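Long-range contacts in filamentous hemagglutinin (Bordetella pertussis, PDB 1RWR), which probably serves as an adhesin of the bacterial surface, this fragment being the TPS domain that directs its export by two-partner secretion: residues A[21-26]-A[46-51]; A[33-38]-A[79-84]; A[124-129]-A[143-148]; A[137-142]-A[190-195]. All coordinates share one frame; numbering follows the deposited sequence.

Contact 1 (A[21-26]-A[46-51])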
loop_
_atom_site.group_PDB
_atom_site.type_symbol
_atom_site.label_atom_id
_atom_site.label_comp_id
_atom_site.label_asym_id
_atom_site.label_seq_id
_atom_site.Cartn_x
_atom_site.Cartn_y
_atom_site.Cartn_z
ATOM N N VAL A 21 -5.932 -13.725 12.554
ATOM C CA VAL A 21 -6.332 -12.524 13.248
ATOM C C VAL A 21 -7.840 -12.522 13.335
ATOM O O VAL A 21 -8.523 -12.383 12.305
ATOM C CB VAL A 21 -5.859 -11.247 12.512
ATOM C CG1 VAL A 21 -6.315 -10.021 13.263
ATOM C CG2 VAL A 21 -4.347 -11.247 12.347
ATOM N N ASN A 22 -8.357 -12.723 14.553
ATOM C CA ASN A 22 -9.764 -12.477 14.840
ATOM C C ASN A 22 -9.961 -10.969 15.032
ATOM O O ASN A 22 -9.876 -10.441 16.131
ATOM C CB ASN A 22 -10.244 -13.295 16.047
ATOM C CG ASN A 22 -10.517 -14.727 15.690
ATOM O OD1 ASN A 22 -10.746 -15.045 14.530
ATOM N ND2 ASN A 22 -10.469 -15.630 16.697
ATOM N N ILE A 23 -10.212 -10.305 13.903
ATOM C CA ILE A 23 -10.402 -8.881 13.834
ATOM C C ILE A 23 -11.575 -8.443 14.723
ATOM O O ILE A 23 -12.473 -9.244 15.011
ATOM C CB ILE A 23 -10.654 -8.421 12.369
ATOM C CG1 ILE A 23 -11.882 -9.103 11.735
ATOM C CG2 ILE A 23 -9.438 -8.703 11.475
ATOM C CD1 ILE A 23 -12.317 -8.418 10.408
ATOM N N ALA A 24 -11.542 -7.178 15.122
ATOM C CA ALA A 24 -12.601 -6.540 15.879
ATOM C C ALA A 24 -13.875 -6.421 15.081
ATOM O O ALA A 24 -13.869 -6.277 13.850
ATOM C CB ALA A 24 -12.139 -5.150 16.364
ATOM N N ASP A 25 -14.999 -6.455 15.788
ATOM C CA ASP A 25 -16.292 -6.225 15.127
ATOM C C ASP A 25 -16.244 -4.876 14.412
ATOM O O ASP A 25 -15.801 -3.890 15.007
ATOM C CB ASP A 25 -17.403 -6.248 16.177
ATOM C CG ASP A 25 -18.757 -6.523 15.612
ATOM O OD1 ASP A 25 -18.854 -7.089 14.496
ATOM O OD2 ASP A 25 -19.796 -6.207 16.268
ATOM N N PRO A 26 -16.641 -4.796 13.145
ATOM C CA PRO A 26 -16.624 -3.517 12.441
ATOM C C PRO A 26 -17.647 -2.537 12.970
ATOM O O PRO A 26 -18.664 -2.921 13.586
ATOM C CB PRO A 26 -16.975 -3.874 10.987
ATOM C CG PRO A 26 -17.662 -5.152 11.071
ATOM C CD PRO A 26 -17.023 -5.907 12.242
ATOM N N VAL A 46 -0.608 -14.559 6.686
ATOM C CA VAL A 46 -1.521 -14.362 7.800
ATOM C C VAL A 46 -2.940 -14.460 7.249
ATOM O O VAL A 46 -3.173 -14.100 6.101
ATOM C CB VAL A 46 -1.330 -12.968 8.517
ATOM C CG1 VAL A 46 -1.589 -11.759 7.612
ATOM C CG2 VAL A 46 -2.160 -12.860 9.771
ATOM N N VAL A 47 -3.857 -14.930 8.078
ATOM C CA VAL A 47 -5.257 -14.972 7.703
ATOM C C VAL A 47 -6.031 -13.962 8.558
ATOM O O VAL A 47 -6.027 -14.073 9.793
ATOM C CB VAL A 47 -5.825 -16.387 7.898
ATOM C CG1 VAL A 47 -7.347 -16.433 7.588
ATOM C CG2 VAL A 47 -5.065 -17.342 7.043
ATOM N N PHE A 48 -6.745 -13.049 7.908
ATOM C CA PHE A 48 -7.669 -12.165 8.582
ATOM C C PHE A 48 -9.035 -12.833 8.612
ATOM O O PHE A 48 -9.581 -13.177 7.576
ATOM C CB PHE A 48 -7.794 -10.819 7.863
ATOM C CG PHE A 48 -6.568 -9.993 7.937
ATOM C CD1 PHE A 48 -6.325 -9.194 9.030
ATOM C CD2 PHE A 48 -5.635 -10.052 6.904
ATOM C CE1 PHE A 48 -5.150 -8.408 9.077
ATOM C CE2 PHE A 48 -4.498 -9.315 6.959
ATOM C CZ PHE A 48 -4.249 -8.488 8.038
ATOM N N ASN A 49 -9.585 -13.022 9.801
ATOM C CA ASN A 49 -10.819 -13.811 9.927
ATOM C C ASN A 49 -12.037 -12.925 9.816
ATOM O O ASN A 49 -12.471 -12.344 10.784
ATOM C CB ASN A 49 -10.835 -14.634 11.231
ATOM C CG ASN A 49 -11.986 -15.644 11.284
ATOM O OD1 ASN A 49 -12.895 -15.629 10.436
ATOM N ND2 ASN A 49 -11.966 -16.511 12.299
ATOM N N ASN A 50 -12.591 -12.846 8.608
ATOM C CA ASN A 50 -13.826 -12.096 8.366
ATOM C C ASN A 50 -15.001 -13.054 8.125
ATOM O O ASN A 50 -15.891 -12.787 7.277
ATOM C CB ASN A 50 -13.634 -11.189 7.160
ATOM C CG ASN A 50 -14.557 -9.978 7.138
ATOM O OD1 ASN A 50 -15.070 -9.509 8.161
ATOM N ND2 ASN A 50 -14.698 -9.403 5.938
ATOM N N GLY A 51 -14.976 -14.167 8.862
ATOM C CA GLY A 51 -15.912 -15.259 8.676
ATOM C C GLY A 51 -16.967 -15.316 9.766
ATOM O O GLY A 51 -16.664 -15.174 10.924
#
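Val21 meets segment 46-51 through both its backbone and its side chain. Its N-H points at Val47 O (2.8 Å), while Val21 O accepts from Asn49 N, also at 2.8 Å. Two bonds from one residue to the neighbours of Phe48 on its two sides are the signature of a parallel bridge, here Val21 with Phe48. With CG1 of Val21 anti to the backbone N (chi1 179°), CG2 is left beside that nitrogen, where it packs on Val46 CG2 at 3.7 Å. The Phe48 ring receives Ile23 CG2 at its edge, in the ring plane, 4.0 Å from CD1. The other branch of Ile23 runs over the opposite strand's backbone, CG1 lying 3.4 Å from Asn49 O.

The bridge belongs to the beginning of a right-handed parallel beta-helix, the fold of TPS domains: strand 20-22 lies between strand 10-12, its antiparallel neighbour, and strand 45-50. Behind Val21 and Phe48, Phe36 and Ile76 continue the buried apolar layer.

Where strand 20-22 ends, Asn22 centres an inverse gamma turn and two amides lie side by side, their planes 46° apart. Asn49 ND2 donates to Asn22 OD1 (2.9 Å) within the carbonyl plane of Asn22, although the bond is bent to 130° at the hydrogen; the same nitrogen also bonds Thr64 O. Asn49 OD1 accepts from Gly51 N at 3.0 Å in an Asx turn, so both ends of this buried amide are held and its rotation is fixed. Farther out, Asn66 ND2 ties Ile23 O to Asn49 O.

Contact 2 (A[33-38]-A[79-84])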
loop_
_atom_site.group_PDB
_atom_site.type_symbol
_atom_site.label_atom_id
_atom_site.label_comp_id
_atom_site.label_asym_id
_atom_site.label_seq_id
_atom_site.Cartn_x
_atom_site.Cartn_y
_atom_site.Cartn_z
ATOM N N HIS A 33 -11.371 -1.764 13.016
ATOM C CA HIS A 33 -10.180 -1.033 13.433
ATOM C C HIS A 33 -9.443 -1.873 14.469
ATOM O O HIS A 33 -9.909 -2.075 15.591
ATOM C CB HIS A 33 -10.585 0.346 13.976
ATOM C CG HIS A 33 -9.437 1.266 14.202
ATOM N ND1 HIS A 33 -9.596 2.616 14.418
ATOM C CD2 HIS A 33 -8.102 1.023 14.263
ATOM C CE1 HIS A 33 -8.409 3.172 14.581
ATOM N NE2 HIS A 33 -7.481 2.227 14.490
ATOM N N ASN A 34 -8.298 -2.412 14.063
ATOM C CA ASN A 34 -7.524 -3.310 14.879
ATOM C C ASN A 34 -6.213 -2.645 15.261
ATOM O O ASN A 34 -5.437 -2.265 14.382
ATOM C CB ASN A 34 -7.232 -4.564 14.093
ATOM C CG ASN A 34 -8.492 -5.281 13.703
ATOM O OD1 ASN A 34 -9.041 -6.014 14.537
ATOM N ND2 ASN A 34 -9.057 -4.961 12.499
ATOM N N LYS A 35 -5.999 -2.447 16.552
ATOM C CA LYS A 35 -4.747 -1.862 17.045
ATOM C C LYS A 35 -3.849 -2.973 17.488
ATOM O O LYS A 35 -4.306 -3.966 18.065
ATOM C CB LYS A 35 -4.997 -0.867 18.180
ATOM C CG LYS A 35 -5.620 0.454 17.687
ATOM C CD LYS A 35 -6.027 1.326 18.843
ATOM C CE LYS A 35 -6.677 2.604 18.373
ATOM N NZ LYS A 35 -5.637 3.651 18.044
ATOM N N PHE A 36 -2.566 -2.807 17.211
ATOM C CA PHE A 36 -1.523 -3.751 17.556
ATOM C C PHE A 36 -0.347 -3.030 18.170
ATOM O O PHE A 36 0.060 -1.968 17.694
ATOM C CB PHE A 36 -0.981 -4.415 16.294
ATOM C CG PHE A 36 -1.933 -5.351 15.630
ATOM C CD1 PHE A 36 -1.894 -6.698 15.911
ATOM C CD2 PHE A 36 -2.886 -4.875 14.722
ATOM C CE1 PHE A 36 -2.781 -7.590 15.294
ATOM C CE2 PHE A 36 -3.746 -5.774 14.105
ATOM C CZ PHE A 36 -3.691 -7.118 14.396
ATOM N N GLN A 37 0.214 -3.629 19.211
ATOM C CA GLN A 37 1.509 -3.195 19.731
ATOM C C GLN A 37 2.626 -3.490 18.715
ATOM O O GLN A 37 3.526 -2.648 18.522
ATOM C CB GLN A 37 1.792 -3.923 21.041
ATOM C CG GLN A 37 2.881 -3.310 21.868
ATOM C CD GLN A 37 4.161 -4.098 21.812
ATOM O OE1 GLN A 37 4.156 -5.336 21.948
ATOM N NE2 GLN A 37 5.277 -3.394 21.612
ATOM N N GLN A 38 2.545 -4.674 18.094
ATOM C CA GLN A 38 3.446 -5.148 17.060
ATOM C C GLN A 38 2.640 -5.834 15.949
ATOM O O GLN A 38 1.739 -6.645 16.238
ATOM C CB GLN A 38 4.441 -6.172 17.638
ATOM C CG GLN A 38 5.466 -5.544 18.559
ATOM C CD GLN A 38 6.512 -6.512 18.979
ATOM O OE1 GLN A 38 7.436 -6.823 18.198
ATOM N NE2 GLN A 38 6.380 -7.029 20.194
ATOM N N GLU A 79 -3.528 -1.162 12.646
ATOM C CA GLU A 79 -2.741 0.018 13.007
ATOM C C GLU A 79 -1.786 -0.326 14.123
ATOM O O GLU A 79 -2.218 -0.836 15.145
ATOM C CB GLU A 79 -3.672 1.120 13.544
ATOM C CG GLU A 79 -2.936 2.382 13.930
ATOM C CD GLU A 79 -3.771 3.382 14.723
ATOM O OE1 GLU A 79 -4.970 3.159 14.904
ATOM O OE2 GLU A 79 -3.233 4.454 15.104
ATOM N N VAL A 80 -0.505 -0.070 13.936
ATOM C CA VAL A 80 0.474 -0.276 14.991
ATOM C C VAL A 80 0.546 0.971 15.865
ATOM O O VAL A 80 0.764 2.075 15.368
ATOM C CB VAL A 80 1.864 -0.602 14.428
ATOM C CG1 VAL A 80 2.933 -0.601 15.545
ATOM C CG2 VAL A 80 1.856 -1.928 13.733
ATOM N N THR A 81 0.411 0.768 17.183
ATOM C CA THR A 81 0.380 1.869 18.142
ATOM C C THR A 81 1.689 2.116 18.901
ATOM O O THR A 81 1.809 3.158 19.542
ATOM C CB THR A 81 -0.683 1.623 19.180
ATOM O OG1 THR A 81 -0.268 0.492 19.955
ATOM C CG2 THR A 81 -1.945 1.244 18.572
ATOM N N ASP A 82 2.643 1.204 18.848
ATOM C CA ASP A 82 3.903 1.368 19.601
ATOM C C ASP A 82 5.013 1.876 18.693
ATOM O O ASP A 82 4.686 2.585 17.766
ATOM C CB ASP A 82 4.285 0.112 20.350
ATOM C CG ASP A 82 4.880 0.424 21.718
ATOM O OD1 ASP A 82 5.286 1.606 21.939
ATOM O OD2 ASP A 82 4.973 -0.444 22.626
ATOM N N THR A 83 6.296 1.524 18.933
ATOM C CA THR A 83 7.404 2.237 18.270
ATOM C C THR A 83 8.129 1.463 17.183
ATOM O O THR A 83 9.007 2.040 16.530
ATOM C CB THR A 83 8.479 2.721 19.313
ATOM O OG1 THR A 83 9.102 1.585 19.927
ATOM C CG2 THR A 83 7.844 3.536 20.424
ATOM N N SER A 84 7.756 0.197 16.974
ATOM C CA SER A 84 8.485 -0.705 16.086
ATOM C C SER A 84 7.867 -0.641 14.690
ATOM O O SER A 84 6.659 -0.509 14.591
ATOM C CB SER A 84 8.456 -2.156 16.598
ATOM O OG SER A 84 7.187 -2.847 16.414
HETATM O O HOH W 1 6.051 -2.200 18.740
HETATM O O HOH W 2 7.956 -5.483 15.695
#
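Two neighbouring rungs of the parallel beta-helix meet here at a corner: strand 31-36, outermost in its ten-stranded parallel sheet, pairs with strand 75-80, and the chain turns at Gln37. The parallel register, Lys35 with Glu79 and Phe36 with Val80, follows from a ladder in which Glu79 N donates to Asn34 O (2.8 Å), Phe36 N to Glu79 O, and Thr81 N to Phe36 O.

On the face carrying Lys35 and Glu79, one carboxylate oxygen has two donors. Glu79 is extended, its CG anti to the backbone N (chi1 -180°), which carries OE1 to the edge of the His33 ring. His33 NE2 donates to it at 2.7 Å, with OE1 only 2° from the ring plane; ring and carboxylate are nearly coplanar, 26° apart. Lys35 NZ comes instead from above the carboxylate plane, making a longer salt bridge of 3.2 Å to Glu79 OE1. OE2 is bound to Arg128, so this buried acid is ringed by cationic or potentially cationic groups, which would be expected to favour its ionised form. Beside it, Lys35 CB packs on Thr81 CG2 at 3.7 Å.

At the corner, Gln37 and Gln38 both face Val4 in a classic beta bulge. Gln37 NE2 hydrogen-bonds Asp82 OD2 on its anti side, tilted from the carboxylate plane (3.1 Å), and one water donates to Gln37 O at 2.6 Å while also hydrogen-bonding Ser84 OG at 2.7 Å.

Contact 3 (A[124-129]-A[143-148])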
loop_
_atom_site.group_PDB
_atom_site.type_symbol
_atom_site.label_atom_id
_atom_site.label_comp_id
_atom_site.label_asym_id
_atom_site.label_seq_id
_atom_site.Cartn_x
_atom_site.Cartn_y
_atom_site.Cartn_z
ATOM N N LEU A 124 -0.789 0.249 2.055
ATOM C CA LEU A 124 0.303 0.208 3.018
ATOM C C LEU A 124 0.671 1.634 3.319
ATOM O O LEU A 124 0.955 2.411 2.401
ATOM C CB LEU A 124 1.500 -0.523 2.439
ATOM C CG LEU A 124 1.222 -1.947 1.998
ATOM C CD1 LEU A 124 2.557 -2.582 1.519
ATOM C CD2 LEU A 124 0.570 -2.751 3.137
ATOM N N THR A 125 0.639 2.009 4.589
ATOM C CA THR A 125 0.798 3.413 4.933
ATOM C C THR A 125 1.610 3.612 6.208
ATOM O O THR A 125 1.578 2.789 7.123
ATOM C CB THR A 125 -0.607 4.136 4.982
ATOM O OG1 THR A 125 -0.407 5.540 5.137
ATOM C CG2 THR A 125 -1.401 3.702 6.194
ATOM N N THR A 126 2.355 4.711 6.264
ATOM C CA THR A 126 2.896 5.172 7.545
ATOM C C THR A 126 2.062 6.302 8.125
ATOM O O THR A 126 2.471 6.916 9.110
ATOM C CB THR A 126 4.346 5.635 7.428
ATOM O OG1 THR A 126 4.422 6.758 6.516
ATOM C CG2 THR A 126 5.174 4.534 6.848
ATOM N N GLY A 127 0.891 6.555 7.558
ATOM C CA GLY A 127 -0.050 7.507 8.151
ATOM C C GLY A 127 -0.724 7.024 9.418
ATOM O O GLY A 127 -0.979 5.816 9.595
ATOM N N ARG A 128 -1.006 7.965 10.325
ATOM C CA ARG A 128 -1.827 7.687 11.470
ATOM C C ARG A 128 -3.307 7.769 11.058
ATOM O O ARG A 128 -3.746 8.797 10.560
ATOM C CB ARG A 128 -1.527 8.693 12.579
ATOM C CG ARG A 128 -2.341 8.515 13.784
ATOM C CD ARG A 128 -2.046 7.219 14.491
ATOM N NE ARG A 128 -0.724 7.185 15.153
ATOM C CZ ARG A 128 -0.057 6.078 15.415
ATOM N NH1 ARG A 128 -0.539 4.863 15.042
ATOM N NH2 ARG A 128 1.104 6.170 16.040
ATOM N N PRO A 129 -4.072 6.700 11.267
ATOM C CA PRO A 129 -5.476 6.706 10.831
ATOM C C PRO A 129 -6.374 7.510 11.733
ATOM O O PRO A 129 -6.208 7.446 12.939
ATOM C CB PRO A 129 -5.910 5.256 10.914
ATOM C CG PRO A 129 -4.738 4.498 11.389
ATOM C CD PRO A 129 -3.687 5.413 11.847
ATOM N N GLY A 143 7.756 8.396 8.341
ATOM C CA GLY A 143 7.856 6.977 8.034
ATOM C C GLY A 143 8.179 6.690 6.603
ATOM O O GLY A 143 7.737 7.393 5.700
ATOM N N THR A 144 8.894 5.594 6.396
ATOM C CA THR A 144 9.245 5.085 5.063
ATOM C C THR A 144 8.588 3.724 4.807
ATOM O O THR A 144 8.545 2.879 5.703
ATOM C CB THR A 144 10.751 4.914 4.990
ATOM O OG1 THR A 144 11.402 6.199 5.157
ATOM C CG2 THR A 144 11.179 4.350 3.640
ATOM N N VAL A 145 8.130 3.482 3.584
ATOM C CA VAL A 145 7.793 2.133 3.130
ATOM C C VAL A 145 8.866 1.744 2.147
ATOM O O VAL A 145 9.156 2.488 1.218
ATOM C CB VAL A 145 6.427 2.055 2.449
ATOM C CG1 VAL A 145 6.192 0.679 1.736
ATOM C CG2 VAL A 145 5.323 2.376 3.439
ATOM N N THR A 146 9.483 0.603 2.374
ATOM C CA THR A 146 10.470 0.039 1.470
ATOM C C THR A 146 9.963 -1.259 0.858
ATOM O O THR A 146 9.586 -2.189 1.572
ATOM C CB THR A 146 11.771 -0.248 2.236
ATOM O OG1 THR A 146 12.314 0.968 2.792
ATOM C CG2 THR A 146 12.799 -0.811 1.289
ATOM N N ILE A 147 9.905 -1.301 -0.468
ATOM C CA ILE A 147 9.608 -2.512 -1.172
ATOM C C ILE A 147 10.970 -3.133 -1.498
ATOM O O ILE A 147 11.728 -2.572 -2.263
ATOM C CB ILE A 147 8.782 -2.247 -2.474
ATOM C CG1 ILE A 147 7.472 -1.498 -2.186
ATOM C CG2 ILE A 147 8.511 -3.563 -3.163
ATOM C CD1 ILE A 147 6.654 -2.065 -1.108
ATOM N N GLU A 148 11.262 -4.243 -0.856
ATOM C CA GLU A 148 12.499 -4.990 -1.056
ATOM C C GLU A 148 12.451 -5.838 -2.309
ATOM O O GLU A 148 11.438 -5.930 -3.000
ATOM C CB GLU A 148 12.818 -5.842 0.185
ATOM C CG GLU A 148 12.924 -5.023 1.456
ATOM C CD GLU A 148 13.209 -5.834 2.698
ATOM O OE1 GLU A 148 13.153 -7.081 2.618
ATOM O OE2 GLU A 148 13.503 -5.211 3.768
#
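Thr126 lies against a glycine that has no side chain to meet it: its CB packs straight on the main chain of Gly143, 3.8 Å from Gly143 CA. Gly143 has a positive phi (103°), a conformation that comes easily to glycine.

Across this surface Thr126 presents its two branches differently. The methyl CG2, anti to the carbonyl carbon, is 3.7 Å from Gly143 C and reaches Val145 CG2 at 4.0 Å. The hydroxyl, set between N and the carbonyl carbon (chi1 62°), has Gly143 O 3.5 Å from OG1, but its firm partner is the carbonyl of Gln142.

Strands 119-125 and 144-147 lie on different faces of the beta-helix. The first belongs to the long parallel sheet and the second to another, so the contact spans a corner by packing, without a backbone ladder; from Thr126 the chain goes on into strand 128-132 of the antiparallel sheet. Inside the corner the CB bonds of Leu124 and Val145 are directed toward the other segment; Val145 CG2 makes the approach, 4.5 Å from Leu124 O, and Val162, Ala164 and Val111 extend the apolar surroundings.

The turn that carries Thr126 is fixed from behind by Thr125. Its OG1 accepts from Gly127 N at 2.9 Å, forming an ST turn, and is also bonded to Val163 O on the next rung.

Contact 4 (A[137-142]-A[190-195])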
loop_
_atom_site.group_PDB
_atom_site.type_symbol
_atom_site.label_atom_id
_atom_site.label_comp_id
_atom_site.label_asym_id
_atom_site.label_seq_id
_atom_site.Cartn_x
_atom_site.Cartn_y
_atom_site.Cartn_z
ATOM N N GLY A 137 -9.242 8.549 7.220
ATOM C CA GLY A 137 -8.201 9.468 6.776
ATOM C C GLY A 137 -6.875 8.993 7.313
ATOM O O GLY A 137 -6.798 8.420 8.405
ATOM N N LEU A 138 -5.829 9.175 6.526
ATOM C CA LEU A 138 -4.496 8.737 6.903
ATOM C C LEU A 138 -3.618 9.957 6.943
ATOM O O LEU A 138 -3.370 10.559 5.902
ATOM C CB LEU A 138 -3.961 7.759 5.846
ATOM C CG LEU A 138 -4.792 6.477 5.716
ATOM C CD1 LEU A 138 -4.380 5.672 4.515
ATOM C CD2 LEU A 138 -4.736 5.636 7.002
ATOM N N ASP A 139 -3.121 10.326 8.111
ATOM C CA ASP A 139 -2.307 11.531 8.230
ATOM C C ASP A 139 -0.853 11.122 8.263
ATOM O O ASP A 139 -0.334 10.660 9.272
ATOM C CB ASP A 139 -2.658 12.309 9.481
ATOM C CG ASP A 139 -3.963 12.995 9.345
ATOM O OD1 ASP A 139 -4.249 13.487 8.230
ATOM O OD2 ASP A 139 -4.753 13.046 10.305
ATOM N N VAL A 140 -0.229 11.317 7.126
ATOM C CA VAL A 140 1.178 10.991 6.965
ATOM C C VAL A 140 2.054 12.160 7.375
ATOM O O VAL A 140 2.053 13.204 6.720
ATOM C CB VAL A 140 1.498 10.619 5.487
ATOM C CG1 VAL A 140 2.949 10.244 5.398
ATOM C CG2 VAL A 140 0.602 9.478 5.027
ATOM N N GLN A 141 2.826 11.967 8.431
ATOM C CA GLN A 141 3.816 12.947 8.856
ATOM C C GLN A 141 5.217 12.371 8.961
ATOM O O GLN A 141 6.170 13.129 9.047
ATOM C CB GLN A 141 3.408 13.564 10.178
ATOM C CG GLN A 141 2.111 14.357 10.008
ATOM C CD GLN A 141 1.656 14.926 11.282
ATOM O OE1 GLN A 141 1.165 14.199 12.141
ATOM N NE2 GLN A 141 1.859 16.213 11.453
ATOM N N GLN A 142 5.343 11.054 8.967
ATOM C CA GLN A 142 6.642 10.409 9.070
ATOM C C GLN A 142 6.583 9.017 8.505
ATOM O O GLN A 142 5.508 8.529 8.228
ATOM C CB GLN A 142 7.101 10.329 10.517
ATOM C CG GLN A 142 6.201 9.487 11.418
ATOM C CD GLN A 142 6.640 9.535 12.859
ATOM O OE1 GLN A 142 6.013 10.181 13.685
ATOM N NE2 GLN A 142 7.740 8.901 13.151
ATOM N N ALA A 190 4.036 14.788 3.251
ATOM C CA ALA A 190 3.152 15.073 4.362
ATOM C C ALA A 190 1.791 15.366 3.790
ATOM O O ALA A 190 1.562 16.415 3.180
ATOM C CB ALA A 190 3.688 16.229 5.198
ATOM N N ASN A 191 0.927 14.381 3.924
ATOM C CA ASN A 191 -0.402 14.406 3.331
ATOM C C ASN A 191 -1.446 13.841 4.247
ATOM O O ASN A 191 -1.190 12.932 5.010
ATOM C CB ASN A 191 -0.452 13.548 2.049
ATOM C CG ASN A 191 0.345 14.130 0.893
ATOM O OD1 ASN A 191 0.062 15.216 0.413
ATOM N ND2 ASN A 191 1.347 13.380 0.438
ATOM N N ARG A 192 -2.661 14.348 4.139
ATOM C CA ARG A 192 -3.803 13.576 4.561
ATOM C C ARG A 192 -4.261 12.843 3.311
ATOM O O ARG A 192 -4.508 13.464 2.254
ATOM C CB ARG A 192 -4.958 14.460 5.051
ATOM C CG ARG A 192 -6.228 13.583 5.160
ATOM C CD ARG A 192 -7.228 14.095 6.041
ATOM N NE ARG A 192 -6.894 13.903 7.443
ATOM C CZ ARG A 192 -7.791 13.972 8.396
ATOM N NH1 ARG A 192 -9.062 14.212 8.080
ATOM N NH2 ARG A 192 -7.427 13.834 9.645
ATOM N N TYR A 193 -4.373 11.524 3.413
ATOM C CA TYR A 193 -4.913 10.716 2.329
ATOM C C TYR A 193 -6.268 10.176 2.716
ATOM O O TYR A 193 -6.406 9.446 3.707
ATOM C CB TYR A 193 -3.978 9.565 2.040
ATOM C CG TYR A 193 -4.178 8.827 0.727
ATOM C CD1 TYR A 193 -3.868 9.422 -0.483
ATOM C CD2 TYR A 193 -4.621 7.519 0.715
ATOM C CE1 TYR A 193 -3.996 8.741 -1.687
ATOM C CE2 TYR A 193 -4.754 6.821 -0.500
ATOM C CZ TYR A 193 -4.415 7.436 -1.681
ATOM O OH TYR A 193 -4.467 6.744 -2.860
ATOM N N ASP A 194 -7.281 10.563 1.963
ATOM C CA ASP A 194 -8.603 10.050 2.211
ATOM C C ASP A 194 -8.775 8.689 1.535
ATOM O O ASP A 194 -8.723 8.585 0.322
ATOM C CB ASP A 194 -9.650 11.010 1.665
ATOM C CG ASP A 194 -11.032 10.481 1.895
ATOM O OD1 ASP A 194 -11.337 10.250 3.077
ATOM O OD2 ASP A 194 -11.841 10.205 1.006
ATOM N N HIS A 195 -9.055 7.669 2.315
ATOM C CA HIS A 195 -9.125 6.299 1.804
ATOM C C HIS A 195 -10.275 6.100 0.804
ATOM O O HIS A 195 -10.141 5.371 -0.186
ATOM C CB HIS A 195 -9.246 5.322 2.968
ATOM C CG HIS A 195 -9.310 3.902 2.535
ATOM N ND1 HIS A 195 -8.180 3.155 2.241
ATOM C CD2 HIS A 195 -10.369 3.101 2.303
ATOM C CE1 HIS A 195 -8.553 1.952 1.849
ATOM N NE2 HIS A 195 -9.872 1.894 1.873
#
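Strands 137-140 and 191-194 run antiparallel, their short axes 161° apart and 4.5 Å from each other at closest approach. Leu138 and Tyr193 form a hydrogen-bonded pair with both bonds, Leu138 N to Tyr193 O and Tyr193 N to Leu138 O, at 2.9 Å. Gly137 with Asp194 and Asp139 with Arg192 are the flanking non-hydrogen-bonded pairs. Beyond them, Val140 N donates to Asn191 O at 2.8 Å.

Asp139 and Arg192 form a two-pronged salt bridge on one face. The guanidinium offers its NE side: NE donates to Asp139 OD1 at 2.8 Å in a nearly straight bond and NH2 to OD2 at 2.9 Å, the latter on the syn lone pair. The two planar groups are nearly coplanar, 20° apart, with the carboxylate at the guanidinium edge. A bend at chi3 of Arg192 (-76°) turns its end back over the neighbouring strand.

The other face carries Leu138, Val140 and Tyr193. Leu138 CB and Tyr193 CB are 4.2 Å apart, and the phenol oxygen goes on to Asp161. This four-stranded antiparallel sheet, with strands 128-132 and 199-202 at its edges, lies against beta-helix strands 119-125 and 159-164, where Leu138 and Val140 touch Thr125, and Val140 and Tyr193 touch Val163.

How the contacts relate
Contacts 1 and 2 interlock along the chain, with centres 15 Å apart: Ala24 N is 2.8 Å from Asn34 OD1, a probable hydrogen bond. Contact 2 joins contact 3 through Arg128, whose NH1 lies 2.7 Å from Glu79 OE2 and 3.1 Å from Val80 O. Contacts 3 and 4, with centres 11 Å apart, also alternate in sequence; Thr126 OG1 to Gln142 O (2.7 Å) and Asp139 N to Arg128 O (3.0 Å) are their joints. Contacts 1 and 4 do not touch, their nearest atoms being about 13 Å apart. The series thus leads from the beta-helix's N-terminal part to the antiparallel sheet lying against it.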